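Local coordinates for protein aspergillopepsin-2 heavy chain (Aspergillus niger var. macrosporus, PDB 1Y43) that probably hydrolyses peptide bonds at acidic pH as the heavy chain of a two-chain acid endopeptidase of the peptidase G1 family, at residues Ser139-Ile151 with Thr159-Thr171. Residues are numbered along the deposited sequence; the frame is centred on the assembly and turned at random.
Sequences STVGPSDATVMDI and TETSVSGDSVTVT
D150 reaches across from strand 147-151 to T159 and T161 of strand 159-163, its antiparallel partner in a beta hairpin at the edge, within this chain, of a five-stranded sheet in this concanavalin-clan protease. The axes of the two strands run at 165° and come within 5.9 Å, and all four hydrogen bonds between the segments use side-chain atoms.

Three of these bonds end on the D150 carboxylate. D150 OD1 takes two hydroxyls: T159 OG1, 2.6 Å away, comes in on the anti side close to the carboxylate plane, while T161 OG1, at 2.8 Å, approaches from above that plane. D150 OD2 turns its syn lone pair to the backbone N of T161, 3.2 Å off and well short of straight. Three donors limit rotation of the group and would probably favour its charged form, while an acidic side chain of the other protein chain near OD2 would probably oppose it. That chain also pairs with strand 147-151, extending the sheet.

Packing takes over toward the other end. V148, with CG1 anti to its backbone N (chi1 173°), lays that methyl 3.7 Å from T161 CB and directs CG2 to V163 CG1. Beyond it, the P143 ring at the start of a type I turn rests CB against V168 CG2 at 3.8 Å, with W107 also touching the proline. P143 CG lies 3.5 Å from both S164 O and S167 O.

Back at T159, the hydroxyl that donates to D150 also accepts: I151 N points at T159 OG1 over 3.0 Å, nearly straight at 166°.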
ATOM      1  N   SER B 139      21.353  -3.190   1.846  1.00 16.90           N
ATOM      2  CA  SER B 139      21.356  -1.862   2.472  1.00 15.94           C
ATOM      3  C   SER B 139      19.948  -1.252   2.522  1.00 13.68           C
ATOM      4  O   SER B 139      19.154  -1.448   1.608  1.00 11.69           O
ATOM      5  CB  SER B 139      22.308  -0.924   1.705  1.00 17.22           C
ATOM      6  OG  SER B 139      21.697  -0.335   0.553  1.00 22.29           O
ATOM      7  N   THR B 140      19.639  -0.524   3.593  1.00 13.31           N
ATOM      8  CA  THR B 140      18.323   0.096   3.733  1.00 14.15           C
ATOM      9  C   THR B 140      18.323   1.556   3.283  1.00 13.71           C
ATOM     10  O   THR B 140      19.270   2.311   3.550  1.00 14.06           O
ATOM     11  CB  THR B 140      17.789  -0.002   5.181  1.00 15.72           C
ATOM     12  OG1 THR B 140      18.650   0.731   6.055  1.00 21.20           O
ATOM     13  CG2 THR B 140      17.739  -1.449   5.634  1.00 16.57           C
ATOM     14  N   VAL B 141      17.260   1.950   2.588  1.00 12.65           N
ATOM     15  CA  VAL B 141      17.107   3.320   2.099  1.00 13.23           C
ATOM     16  C   VAL B 141      15.701   3.790   2.402  1.00 11.65           C
ATOM     17  O   VAL B 141      14.761   2.987   2.470  1.00 11.06           O
ATOM     18  CB  VAL B 141      17.320   3.436   0.559  1.00 16.03           C
ATOM     19  CG1 VAL B 141      18.743   3.007   0.166  1.00 17.49           C
ATOM     20  CG2 VAL B 141      16.293   2.599  -0.191  1.00 16.58           C
ATOM     21  N   GLY B 142      15.577   5.093   2.605  1.00 11.45           N
ATOM     22  CA  GLY B 142      14.290   5.697   2.884  1.00  9.63           C
ATOM     23  C   GLY B 142      13.676   6.288   1.626  1.00  9.31           C
ATOM     24  O   GLY B 142      14.235   6.154   0.529  1.00  9.81           O
ATOM     25  N   PRO B 143      12.560   7.011   1.761  1.00  9.39           N
ATOM     26  CA  PRO B 143      11.870   7.629   0.617  1.00  9.85           C
ATOM     27  C   PRO B 143      12.345   9.007   0.122  1.00 10.50           C
ATOM     28  O   PRO B 143      11.730   9.576  -0.778  1.00 10.41           O
ATOM     29  CB  PRO B 143      10.418   7.665   1.092  1.00 10.76           C
ATOM     30  CG  PRO B 143      10.546   7.905   2.566  1.00 10.89           C
ATOM     31  CD  PRO B 143      11.728   7.048   2.979  1.00  9.07           C
ATOM     32  N   SER B 144      13.462   9.505   0.651  1.00 11.18           N
ATOM     33  CA  SER B 144      13.989  10.829   0.289  1.00 12.42           C
ATOM     34  C   SER B 144      14.017  11.137  -1.211  1.00 11.69           C
ATOM     35  O   SER B 144      13.524  12.176  -1.655  1.00 11.93           O
ATOM     36  CB  SER B 144      15.410  11.016   0.848  1.00 14.65           C
ATOM     37  OG  SER B 144      15.424  11.016   2.274  1.00 19.43           O
ATOM     38  N   ASP B 145      14.574  10.206  -1.984  1.00 10.34           N
ATOM     39  CA  ASP B 145      14.724  10.385  -3.426  1.00 10.45           C
ATOM     40  C   ASP B 145      13.621   9.744  -4.257  1.00 10.17           C
ATOM     41  O   ASP B 145      13.747   9.615  -5.485  1.00 11.00           O
ATOM     42  CB  ASP B 145      16.083   9.834  -3.884  1.00 11.61           C
ATOM     43  CG  ASP B 145      17.256  10.547  -3.240  1.00 12.29           C
ATOM     44  OD1 ASP B 145      17.226  11.773  -3.138  1.00 14.05           O
ATOM     45  OD2 ASP B 145      18.216   9.871  -2.843  1.00 15.54           O
ATOM     46  N   ALA B 146      12.532   9.373  -3.593  1.00  8.83           N
ATOM     47  CA  ALA B 146      11.420   8.726  -4.271  1.00  8.12           C
ATOM     48  C   ALA B 146      10.627   9.672  -5.154  1.00  8.12           C
ATOM     49  O   ALA B 146      10.643  10.890  -4.968  1.00  9.43           O
ATOM     50  CB  ALA B 146      10.482   8.078  -3.243  1.00  8.56           C
ATOM     51  N   THR B 147      10.006   9.103  -6.173  1.00  7.08           N
ATOM     52  CA  THR B 147       9.146   9.856  -7.057  1.00  8.19           C
ATOM     53  C   THR B 147       7.811  10.020  -6.303  1.00  7.72           C
ATOM     54  O   THR B 147       7.261   9.049  -5.783  1.00  7.60           O
ATOM     55  CB  THR B 147       8.918   9.065  -8.355  1.00 10.21           C
ATOM     56  OG1 THR B 147      10.155   8.971  -9.078  1.00 11.90           O
ATOM     57  CG2 THR B 147       7.856   9.733  -9.224  1.00 10.86           C
ATOM     58  N   VAL B 148       7.321  11.247  -6.211  1.00  7.47           N
ATOM     59  CA  VAL B 148       6.076  11.521  -5.504  1.00  7.86           C
ATOM     60  C   VAL B 148       4.906  11.500  -6.468  1.00  8.31           C
ATOM     61  O   VAL B 148       4.975  12.102  -7.546  1.00  9.17           O
ATOM     62  CB  VAL B 148       6.158  12.892  -4.788  1.00  8.02           C
ATOM     63  CG1 VAL B 148       4.808  13.277  -4.197  1.00  7.85           C
ATOM     64  CG2 VAL B 148       7.229  12.839  -3.704  1.00  9.56           C
ATOM     65  N   MET B 149       3.848  10.799  -6.078  1.00  8.09           N
ATOM     66  CA  MET B 149       2.652  10.679  -6.900  1.00  9.74           C
ATOM     67  C   MET B 149       1.401  11.120  -6.161  1.00  7.39           C
ATOM     68  O   MET B 149       1.304  10.959  -4.942  1.00  5.63           O
ATOM     69  CB  MET B 149       2.443   9.226  -7.349  1.00 12.89           C
ATOM     70  CG  MET B 149       3.372   8.757  -8.450  1.00 18.96           C
ATOM     71  SD  MET B 149       2.868   7.122  -8.975  1.00 27.21           S
ATOM     72  CE  MET B 149       4.229   6.705 -10.042  1.00 24.53           C
ATOM     73  N   ASP B 150       0.460  11.701  -6.903  1.00  7.56           N
ATOM     74  CA  ASP B 150      -0.820  12.117  -6.344  1.00  6.59           C
ATOM     75  C   ASP B 150      -1.940  11.781  -7.303  1.00  6.00           C
ATOM     76  O   ASP B 150      -1.717  11.646  -8.502  1.00  6.49           O
ATOM     77  CB  ASP B 150      -0.837  13.599  -5.985  1.00  8.89           C
ATOM     78  CG  ASP B 150      -0.221  13.869  -4.638  1.00  7.97           C
ATOM     79  OD1 ASP B 150      -0.660  13.292  -3.630  1.00 11.21           O
ATOM     80  OD2 ASP B 150       0.740  14.632  -4.588  1.00 11.77           O
ATOM     81  N   ILE B 151      -3.140  11.638  -6.754  1.00  6.29           N
ATOM     82  CA  ILE B 151      -4.316  11.289  -7.532  1.00  7.12           C
ATOM     83  C   ILE B 151      -5.038  12.515  -8.107  1.00  8.72           C
ATOM     84  O   ILE B 151      -5.280  13.511  -7.413  1.00  8.11           O
ATOM     85  CB  ILE B 151      -5.316  10.440  -6.693  1.00  6.35           C
ATOM     86  CG1 ILE B 151      -4.675   9.110  -6.304  1.00  6.38           C
ATOM     87  CG2 ILE B 151      -6.611  10.194  -7.472  1.00  6.20           C
ATOM     88  CD1 ILE B 151      -5.494   8.282  -5.318  1.00  6.72           C
ATOM     89  N   THR B 159      -5.361  14.332  -3.681  1.00  6.87           N
ATOM     90  CA  THR B 159      -4.358  14.099  -2.642  1.00  6.78           C
ATOM     91  C   THR B 159      -3.154  15.019  -2.780  1.00  7.84           C
ATOM     92  O   THR B 159      -2.889  15.571  -3.857  1.00  8.44           O
ATOM     93  CB  THR B 159      -3.795  12.631  -2.667  1.00  6.30           C
ATOM     94  OG1 THR B 159      -3.105  12.391  -3.901  1.00  5.90           O
ATOM     95  CG2 THR B 159      -4.906  11.605  -2.513  1.00  5.48           C
ATOM     96  N   GLU B 160      -2.441  15.173  -1.670  1.00  7.72           N
ATOM     97  CA  GLU B 160      -1.203  15.933  -1.598  1.00  9.76           C
ATOM     98  C   GLU B 160      -0.248  15.037  -0.801  1.00  8.56           C
ATOM     99  O   GLU B 160      -0.555  14.627   0.323  1.00  8.38           O
ATOM    100  CB  GLU B 160      -1.400  17.270  -0.880  1.00 13.71           C
ATOM    101  CG  GLU B 160      -2.006  18.349  -1.762  1.00 23.03           C
ATOM    102  CD  GLU B 160      -2.376  19.612  -0.988  1.00 27.96           C
ATOM    103  OE1 GLU B 160      -1.966  19.732   0.203  1.00 31.84           O
ATOM    104  OE2 GLU B 160      -3.098  20.480  -1.558  1.00 31.03           O
ATOM    105  N   THR B 161       0.904  14.740  -1.383  1.00  7.54           N
ATOM    106  CA  THR B 161       1.865  13.864  -0.743  1.00  7.88           C
ATOM    107  C   THR B 161       3.166  14.582  -0.423  1.00  8.77           C
ATOM    108  O   THR B 161       3.627  15.420  -1.196  1.00  9.15           O
ATOM    109  CB  THR B 161       2.151  12.642  -1.660  1.00  7.90           C
ATOM    110  OG1 THR B 161       0.956  11.864  -1.796  1.00  8.34           O
ATOM    111  CG2 THR B 161       3.257  11.765  -1.095  1.00  7.85           C
ATOM    112  N   SER B 162       3.718  14.287   0.744  1.00  8.89           N
ATOM    113  CA  SER B 162       4.992  14.863   1.167  1.00 11.06           C
ATOM    114  C   SER B 162       5.840  13.721   1.746  1.00 11.26           C
ATOM    115  O   SER B 162       5.309  12.769   2.334  1.00 10.28           O
ATOM    116  CB  SER B 162       4.780  15.982   2.202  1.00 11.36           C
ATOM    117  OG  SER B 162       4.062  15.534   3.335  1.00 16.08           O
ATOM    118  N   VAL B 163       7.145  13.782   1.519  1.00 11.70           N
ATOM    119  CA  VAL B 163       8.032  12.749   2.029  1.00 13.64           C
ATOM    120  C   VAL B 163       9.137  13.375   2.868  1.00 14.70           C
ATOM    121  O   VAL B 163       9.397  14.578   2.772  1.00 14.24           O
ATOM    122  CB  VAL B 163       8.673  11.907   0.875  1.00 15.37           C
ATOM    123  CG1 VAL B 163       7.587  11.262   0.024  1.00 15.09           C
ATOM    124  CG2 VAL B 163       9.577  12.767   0.011  1.00 16.49           C
ATOM    125  N   SER B 164       9.710  12.579   3.758  1.00 15.21           N
ATOM    126  CA  SER B 164      10.819  13.036   4.584  1.00 16.21           C
ATOM    127  C   SER B 164      11.877  11.940   4.423  1.00 17.06           C
ATOM    128  O   SER B 164      11.743  11.048   3.558  1.00 17.15           O
ATOM    129  CB  SER B 164      10.386  13.192   6.053  1.00 14.84           C
ATOM    130  OG  SER B 164      10.234  11.937   6.696  1.00 13.66           O
ATOM    131  N   GLY B 165      12.907  11.966   5.264  1.00 17.10           N
ATOM    132  CA  GLY B 165      13.938  10.951   5.176  1.00 15.19           C
ATOM    133  C   GLY B 165      13.486   9.576   5.639  1.00 14.19           C
ATOM    134  O   GLY B 165      14.123   8.572   5.307  1.00 14.75           O
ATOM    135  N   ASP B 166      12.390   9.507   6.390  1.00 12.69           N
ATOM    136  CA  ASP B 166      11.913   8.213   6.880  1.00 12.11           C
ATOM    137  C   ASP B 166      10.390   8.048   6.894  1.00 10.70           C
ATOM    138  O   ASP B 166       9.872   7.106   7.503  1.00 10.76           O
ATOM    139  CB  ASP B 166      12.489   7.931   8.282  1.00 14.87           C
ATOM    140  CG  ASP B 166      12.210   9.054   9.282  1.00 17.35           C
ATOM    141  OD1 ASP B 166      11.157   9.717   9.200  1.00 19.66           O
ATOM    142  OD2 ASP B 166      13.052   9.265  10.176  1.00 20.00           O
ATOM    143  N   SER B 167       9.675   8.946   6.232  1.00  9.65           N
ATOM    144  CA  SER B 167       8.222   8.867   6.226  1.00  8.43           C
ATOM    145  C   SER B 167       7.606   9.383   4.940  1.00  8.50           C
ATOM    146  O   SER B 167       8.271  10.047   4.130  1.00  8.38           O
ATOM    147  CB  SER B 167       7.639   9.647   7.413  1.00  9.85           C
ATOM    148  OG  SER B 167       7.875  11.047   7.295  1.00 11.32           O
ATOM    149  N   VAL B 168       6.343   9.007   4.745  1.00  6.77           N
ATOM    150  CA  VAL B 168       5.562   9.416   3.589  1.00  5.99           C
ATOM    151  C   VAL B 168       4.187   9.794   4.140  1.00  6.15           C
ATOM    152  O   VAL B 168       3.576   8.995   4.846  1.00  6.37           O
ATOM    153  CB  VAL B 168       5.382   8.242   2.596  1.00  5.96           C
ATOM    154  CG1 VAL B 168       4.563   8.686   1.388  1.00  6.79           C
ATOM    155  CG2 VAL B 168       6.734   7.701   2.160  1.00  7.05           C
ATOM    156  N   THR B 169       3.710  10.997   3.843  1.00  5.15           N
ATOM    157  CA  THR B 169       2.403  11.432   4.307  1.00  5.97           C
ATOM    158  C   THR B 169       1.517  11.748   3.106  1.00  5.66           C
ATOM    159  O   THR B 169       1.932  12.482   2.208  1.00  6.67           O
ATOM    160  CB  THR B 169       2.501  12.707   5.193  1.00  6.92           C
ATOM    161  OG1 THR B 169       3.251  12.417   6.381  1.00  8.98           O
ATOM    162  CG2 THR B 169       1.121  13.214   5.573  1.00  8.01           C
ATOM    163  N   VAL B 170       0.338  11.138   3.067  1.00  4.67           N
ATOM    164  CA  VAL B 170      -0.631  11.371   2.002  1.00  5.33           C
ATOM    165  C   VAL B 170      -1.844  12.005   2.660  1.00  4.89           C
ATOM    166  O   VAL B 170      -2.424  11.435   3.587  1.00  4.75           O
ATOM    167  CB  VAL B 170      -1.083  10.050   1.304  1.00  4.18           C
ATOM    168  CG1 VAL B 170      -2.100  10.352   0.199  1.00  4.95           C
ATOM    169  CG2 VAL B 170       0.114   9.308   0.742  1.00  6.02           C
ATOM    170  N   THR B 171      -2.213  13.188   2.189  1.00  6.65           N
ATOM    171  CA  THR B 171      -3.355  13.909   2.739  1.00  8.09           C
ATOM    172  C   THR B 171      -4.469  14.045   1.702  1.00  7.02           C
ATOM    173  O   THR B 171      -4.215  14.301   0.519  1.00  6.70           O
ATOM    174  CB  THR B 171      -2.951  15.315   3.191  1.00  8.70           C
ATOM    175  OG1 THR B 171      -1.852  15.224   4.103  1.00 10.12           O
ATOM    176  CG2 THR B 171      -4.123  15.990   3.866  1.00 10.47           C
TER